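Putative aspartate aminotransferase (Thermus thermophilus, PDB 1IUG) probably catalyses pyridoxal-phosphate-dependent transfer of amino groups between amino acids and 2-oxo acids, as a class-V aminotransferase. Local coordinates at residues A63-V68 and Y211-A216; V293-V298 and A307-G312. All blocks are in the same frame, centred on the assembly; numbering follows the deposited sequence.

Contact 1: A63-V68 and Y211-A216; sequences AMEALV and YYLDLA
Leu213 and Leu215 bring two branched side chains against Ala66, and this small apolar meeting shows how a helix with a slim residue lets a distant turn come close. Helix 60-71 packs in the large domain, beside the seven-stranded mixed sheet of the fold type I aminotransferases. The other partner is the type I turn Tyr211-Asp214, just before helix 215-222. Tyr211 and Tyr212 open the turn without touching the helix segment, and Leu213 is the first residue to reach it. A chi1 of 85°, with CG between the backbone N and the carbonyl carbon, carries that CG over Ala66, 4.0 Å from both its CA and CB, and leaves CD1 reaching on to Glu65. The CA atoms of Ala66 and Leu213 are 5.6 Å apart. Leu213 CD1 lies against both CG and the carboxylate end of the extended Glu65 chain, 3.8 Å from CG and 3.7 Å from OE2, the two side chains crossing roughly at right angles. Asp214 turns from the contact and caps the next helix, its OD1 accepting a weak bond from Ala216 N at 2.8 Å. Leu215 then returns to Ala66 with both branches, CD1 lying 3.8 Å from the methyl CB and CD2 packing 3.7 Å from the carbonyl O. No hydrogen bond joins the two segments directly; the contact is van der Waals packing, mainly of apolar groups, and Asn70 supplies a polar bridge by bonding to Ala66 O, Leu213 O and Leu215 N. The Glu65 carboxylate is buried yet provided for: OE2 pairs with Lys69 and OE1 accepts from Tyr212 N of the second subunit, which probably helps stabilise its negative charge beside the dimer partner.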
loop_
_atom_site.group_PDB
_atom_site.type_symbol
_atom_site.label_atom_id
_atom_site.label_comp_id
_atom_site.label_asym_id
_atom_site.label_seq_id
_atom_site.Cartn_x
_atom_site.Cartn_y
_atom_site.Cartn_z
ATOM N N ALA A 63 3.807 -6.656 4.940
ATOM C CA ALA A 63 5.157 -7.216 4.863
ATOM C C ALA A 63 5.282 -8.460 5.748
ATOM O O ALA A 63 5.985 -9.408 5.397
ATOM C CB ALA A 63 6.191 -6.162 5.274
ATOM N N MET A 64 4.603 -8.444 6.896
ATOM C CA MET A 64 4.619 -9.575 7.826
ATOM C C MET A 64 3.946 -10.788 7.193
ATOM O O MET A 64 4.461 -11.901 7.274
ATOM C CB MET A 64 3.907 -9.216 9.130
ATOM C CG MET A 64 4.657 -8.246 10.012
ATOM S SD MET A 64 3.608 -7.643 11.353
ATOM C CE MET A 64 3.565 -9.054 12.465
ATOM N N GLU A 65 2.807 -10.554 6.545
ATOM C CA GLU A 65 2.057 -11.609 5.874
ATOM C C GLU A 65 2.834 -12.193 4.700
ATOM O O GLU A 65 2.831 -13.405 4.496
ATOM C CB GLU A 65 0.705 -11.084 5.374
ATOM C CG GLU A 65 -0.128 -12.140 4.638
ATOM C CD GLU A 65 -1.540 -11.681 4.321
ATOM O OE1 GLU A 65 -2.060 -10.788 5.018
ATOM O OE2 GLU A 65 -2.141 -12.228 3.378
ATOM N N ALA A 66 3.491 -11.328 3.930
ATOM C CA ALA A 66 4.266 -11.768 2.774
ATOM C C ALA A 66 5.454 -12.628 3.193
ATOM O O ALA A 66 5.812 -13.581 2.500
ATOM C CB ALA A 66 4.743 -10.575 1.974
ATOM N N LEU A 67 6.068 -12.267 4.317
ATOM C CA LEU A 67 7.211 -13.000 4.848
ATOM C C LEU A 67 6.783 -14.421 5.196
ATOM O O LEU A 67 7.417 -15.387 4.772
ATOM C CB LEU A 67 7.754 -12.296 6.098
ATOM C CG LEU A 67 8.998 -12.835 6.827
ATOM C CD1 LEU A 67 9.598 -11.714 7.651
ATOM C CD2 LEU A 67 8.670 -14.032 7.728
ATOM N N VAL A 68 5.696 -14.530 5.961
ATOM C CA VAL A 68 5.161 -15.814 6.406
ATOM C C VAL A 68 4.701 -16.710 5.254
ATOM O O VAL A 68 5.068 -17.884 5.192
ATOM C CB VAL A 68 3.996 -15.605 7.410
ATOM C CG1 VAL A 68 3.348 -16.939 7.782
ATOM C CG2 VAL A 68 4.509 -14.907 8.660
ATOM N N TYR A 211 -0.830 -13.772 -4.589
ATOM C CA TYR A 211 -0.806 -13.046 -5.862
ATOM C C TYR A 211 -0.112 -11.684 -5.760
ATOM O O TYR A 211 0.996 -11.516 -6.260
ATOM C CB TYR A 211 -2.205 -12.890 -6.478
ATOM C CG TYR A 211 -2.127 -12.446 -7.923
ATOM C CD1 TYR A 211 -1.829 -13.361 -8.934
ATOM C CD2 TYR A 211 -2.261 -11.102 -8.271
ATOM C CE1 TYR A 211 -1.657 -12.951 -10.250
ATOM C CE2 TYR A 211 -2.088 -10.680 -9.585
ATOM C CZ TYR A 211 -1.782 -11.611 -10.567
ATOM O OH TYR A 211 -1.563 -11.195 -11.860
ATOM N N TYR A 212 -0.768 -10.719 -5.122
ATOM C CA TYR A 212 -0.200 -9.382 -4.953
ATOM C C TYR A 212 1.093 -9.443 -4.154
ATOM O O TYR A 212 2.026 -8.687 -4.427
ATOM C CB TYR A 212 -1.186 -8.463 -4.229
ATOM C CG TYR A 212 -0.699 -7.039 -4.016
ATOM C CD1 TYR A 212 -0.894 -6.058 -4.993
ATOM C CD2 TYR A 212 -0.089 -6.658 -2.817
ATOM C CE1 TYR A 212 -0.501 -4.729 -4.779
ATOM C CE2 TYR A 212 0.312 -5.337 -2.592
ATOM C CZ TYR A 212 0.099 -4.377 -3.578
ATOM O OH TYR A 212 0.465 -3.068 -3.357
ATOM N N LEU A 213 1.152 -10.361 -3.188
ATOM C CA LEU A 213 2.333 -10.492 -2.345
ATOM C C LEU A 213 3.264 -11.679 -2.641
ATOM O O LEU A 213 3.981 -12.171 -1.764
ATOM C CB LEU A 213 1.937 -10.395 -0.864
ATOM C CG LEU A 213 1.446 -11.550 0.010
ATOM C CD1 LEU A 213 0.555 -10.961 1.106
ATOM C CD2 LEU A 213 0.694 -12.595 -0.784
ATOM N N ASP A 214 3.252 -12.122 -3.893
ATOM C CA ASP A 214 4.121 -13.201 -4.366
ATOM C C ASP A 214 5.513 -12.547 -4.439
ATOM O O ASP A 214 5.743 -11.652 -5.251
ATOM C CB ASP A 214 3.654 -13.635 -5.766
ATOM C CG ASP A 214 4.517 -14.733 -6.391
ATOM O OD1 ASP A 214 5.753 -14.755 -6.212
ATOM O OD2 ASP A 214 3.943 -15.566 -7.118
ATOM N N LEU A 215 6.424 -12.979 -3.573
ATOM C CA LEU A 215 7.769 -12.413 -3.541
ATOM C C LEU A 215 8.666 -12.827 -4.703
ATOM O O LEU A 215 9.616 -12.117 -5.032
ATOM C CB LEU A 215 8.435 -12.695 -2.191
ATOM C CG LEU A 215 8.239 -11.631 -1.095
ATOM C CD1 LEU A 215 6.869 -10.980 -1.165
ATOM C CD2 LEU A 215 8.487 -12.235 0.272
ATOM N N ALA A 216 8.344 -13.948 -5.347
ATOM C CA ALA A 216 9.123 -14.422 -6.490
ATOM C C ALA A 216 9.082 -13.430 -7.646
ATOM O O ALA A 216 10.134 -13.095 -8.201
ATOM C CB ALA A 216 8.644 -15.788 -6.953
#

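Contact 2: V293-V298 and A307-G312; sequences VPYARV and AVIAGG
Tyr295 extends from the first turn of helix 295-303 to strand 307-311, where the helix packs on the next strand of the mixed sheet in the small C-terminal domain, an alpha/beta layer of the fold type I aminotransferases. The strand lies between strands 3-4 and 320-323.

The aromatic part of the contact is a ring set obliquely against backbone. With CG anti to the backbone N (chi1 171°), the tyrosine points across to the strand, and its CE1 and CZ each come 3.6 Å from Gly311 CA. CE1 also passes 3.7 Å from Ala310 O.

The purely apolar part centres on Ile309. Its CD1 touches Tyr295 CE1 at 4.0 Å and Val298 CG1 at 4.1 Å, the isoleucine and valine meeting nearly at right angles. Phe321 packs on both Tyr295 and Val298, while Leu323 packs on Ile309, so strand 320-323 helps to line this apolar cluster.

Polar proximity adds little between the segments, which share no hydrogen bond. The strand's polar links run to its neighbours instead: Gly311 O accepts from Arg322, predicted to bind substrate, and the backbone of Ala310 pairs with that of the same arginine. The tyrosine OH sits by the Ala310-Gly311 peptide, 3.2 Å from both Ala310 C and Gly311 N, but the angle is too poor for a hydrogen bond to the latter.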
loop_
_atom_site.group_PDB
_atom_site.type_symbol
_atom_site.label_atom_id
_atom_site.label_comp_id
_atom_site.label_asym_id
_atom_site.label_seq_id
_atom_site.Cartn_x
_atom_site.Cartn_y
_atom_site.Cartn_z
ATOM N N VAL A 293 -6.008 7.381 38.680
ATOM C CA VAL A 293 -6.071 8.262 37.514
ATOM C C VAL A 293 -6.323 7.514 36.201
ATOM O O VAL A 293 -5.554 6.632 35.812
ATOM C CB VAL A 293 -4.807 9.154 37.409
ATOM C CG1 VAL A 293 -3.566 8.325 37.558
ATOM C CG2 VAL A 293 -4.783 9.912 36.086
ATOM N N PRO A 294 -7.430 7.851 35.513
ATOM C CA PRO A 294 -7.837 7.246 34.238
ATOM C C PRO A 294 -6.940 7.686 33.082
ATOM O O PRO A 294 -6.322 8.756 33.134
ATOM C CB PRO A 294 -9.263 7.785 34.039
ATOM C CG PRO A 294 -9.699 8.199 35.415
ATOM C CD PRO A 294 -8.449 8.808 35.972
ATOM N N TYR A 295 -6.896 6.870 32.031
ATOM C CA TYR A 295 -6.087 7.180 30.857
ATOM C C TYR A 295 -6.525 8.502 30.229
ATOM O O TYR A 295 -5.690 9.308 29.821
ATOM C CB TYR A 295 -6.177 6.051 29.820
ATOM C CG TYR A 295 -5.546 6.408 28.491
ATOM C CD1 TYR A 295 -4.177 6.639 28.388
ATOM C CD2 TYR A 295 -6.330 6.570 27.349
ATOM C CE1 TYR A 295 -3.605 7.030 27.187
ATOM C CE2 TYR A 295 -5.768 6.961 26.141
ATOM C CZ TYR A 295 -4.405 7.191 26.067
ATOM O OH TYR A 295 -3.844 7.601 24.881
ATOM N N ALA A 296 -7.838 8.722 30.186
ATOM C CA ALA A 296 -8.416 9.935 29.614
ATOM C C ALA A 296 -7.858 11.213 30.237
ATOM O O ALA A 296 -7.727 12.233 29.560
ATOM C CB ALA A 296 -9.934 9.902 29.745
ATOM N N ARG A 297 -7.511 11.148 31.519
ATOM C CA ARG A 297 -6.964 12.301 32.230
ATOM C C ARG A 297 -5.560 12.630 31.709
ATOM O O ARG A 297 -5.231 13.793 31.497
ATOM C CB ARG A 297 -6.935 12.018 33.741
ATOM C CG ARG A 297 -7.206 13.226 34.656
ATOM C CD ARG A 297 -6.189 14.345 34.474
ATOM N NE ARG A 297 -6.533 15.560 35.211
ATOM C CZ ARG A 297 -6.455 15.697 36.534
ATOM N NH1 ARG A 297 -6.047 14.688 37.293
ATOM N NH2 ARG A 297 -6.762 16.859 37.097
ATOM N N VAL A 298 -4.745 11.599 31.497
ATOM C CA VAL A 298 -3.379 11.770 30.995
ATOM C C VAL A 298 -3.428 12.175 29.520
ATOM O O VAL A 298 -2.657 13.019 29.065
ATOM C CB VAL A 298 -2.560 10.458 31.147
ATOM C CG1 VAL A 298 -1.129 10.656 30.669
ATOM C CG2 VAL A 298 -2.569 10.002 32.598
ATOM N N ALA A 307 0.071 17.896 22.432
ATOM C CA ALA A 307 0.728 16.628 22.122
ATOM C C ALA A 307 -0.241 15.461 21.981
ATOM O O ALA A 307 -1.287 15.421 22.628
ATOM C CB ALA A 307 1.782 16.307 23.181
ATOM N N VAL A 308 0.121 14.513 21.124
ATOM C CA VAL A 308 -0.690 13.322 20.895
ATOM C C VAL A 308 0.078 12.124 21.433
ATOM O O VAL A 308 1.238 11.900 21.063
ATOM C CB VAL A 308 -0.979 13.094 19.388
ATOM C CG1 VAL A 308 -1.891 11.887 19.207
ATOM C CG2 VAL A 308 -1.614 14.340 18.770
ATOM N N ILE A 309 -0.570 11.371 22.319
ATOM C CA ILE A 309 0.030 10.190 22.930
ATOM C C ILE A 309 -0.795 8.945 22.609
ATOM O O ILE A 309 -1.858 9.036 21.995
ATOM C CB ILE A 309 0.137 10.345 24.465
ATOM C CG1 ILE A 309 -1.260 10.367 25.099
ATOM C CG2 ILE A 309 0.901 11.628 24.806
ATOM C CD1 ILE A 309 -1.248 10.265 26.604
ATOM N N ALA A 310 -0.303 7.779 23.019
ATOM C CA ALA A 310 -1.014 6.534 22.763
ATOM C C ALA A 310 -1.339 5.793 24.054
ATOM O O ALA A 310 -0.712 6.021 25.089
ATOM C CB ALA A 310 -0.202 5.646 21.825
ATOM N N GLY A 311 -2.334 4.914 23.986
ATOM C CA GLY A 311 -2.730 4.151 25.155
ATOM C C GLY A 311 -2.388 2.681 25.037
ATOM O O GLY A 311 -1.615 2.282 24.166
ATOM N N GLY A 312 -2.982 1.874 25.912
ATOM C CA GLY A 312 -2.738 0.444 25.901
ATOM C C GLY A 312 -3.675 -0.333 24.998
ATOM O O GLY A 312 -4.732 0.163 24.610
#

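How the contacts relate
The chain starts with strand 3-4, an edge strand of the five-stranded sheet that contact 2 later joins, then enters the large domain and reaches helix 60-71, which holds the earlier half of contact 1. It passes through most of the seven-stranded sheet before the turn at 211-216 closes a loop of 142 intervening residues. Contact 2 opens only afterwards and closes over just eight residues. The two are therefore in series, neither nested nor crossed. Their centres stand 35 Å apart, on opposite sides of the chain's centre: contact 1 ties distant sequence together near the dimer partner, whereas contact 2 packs helix 295-303 on strand 307-311 of the small domain.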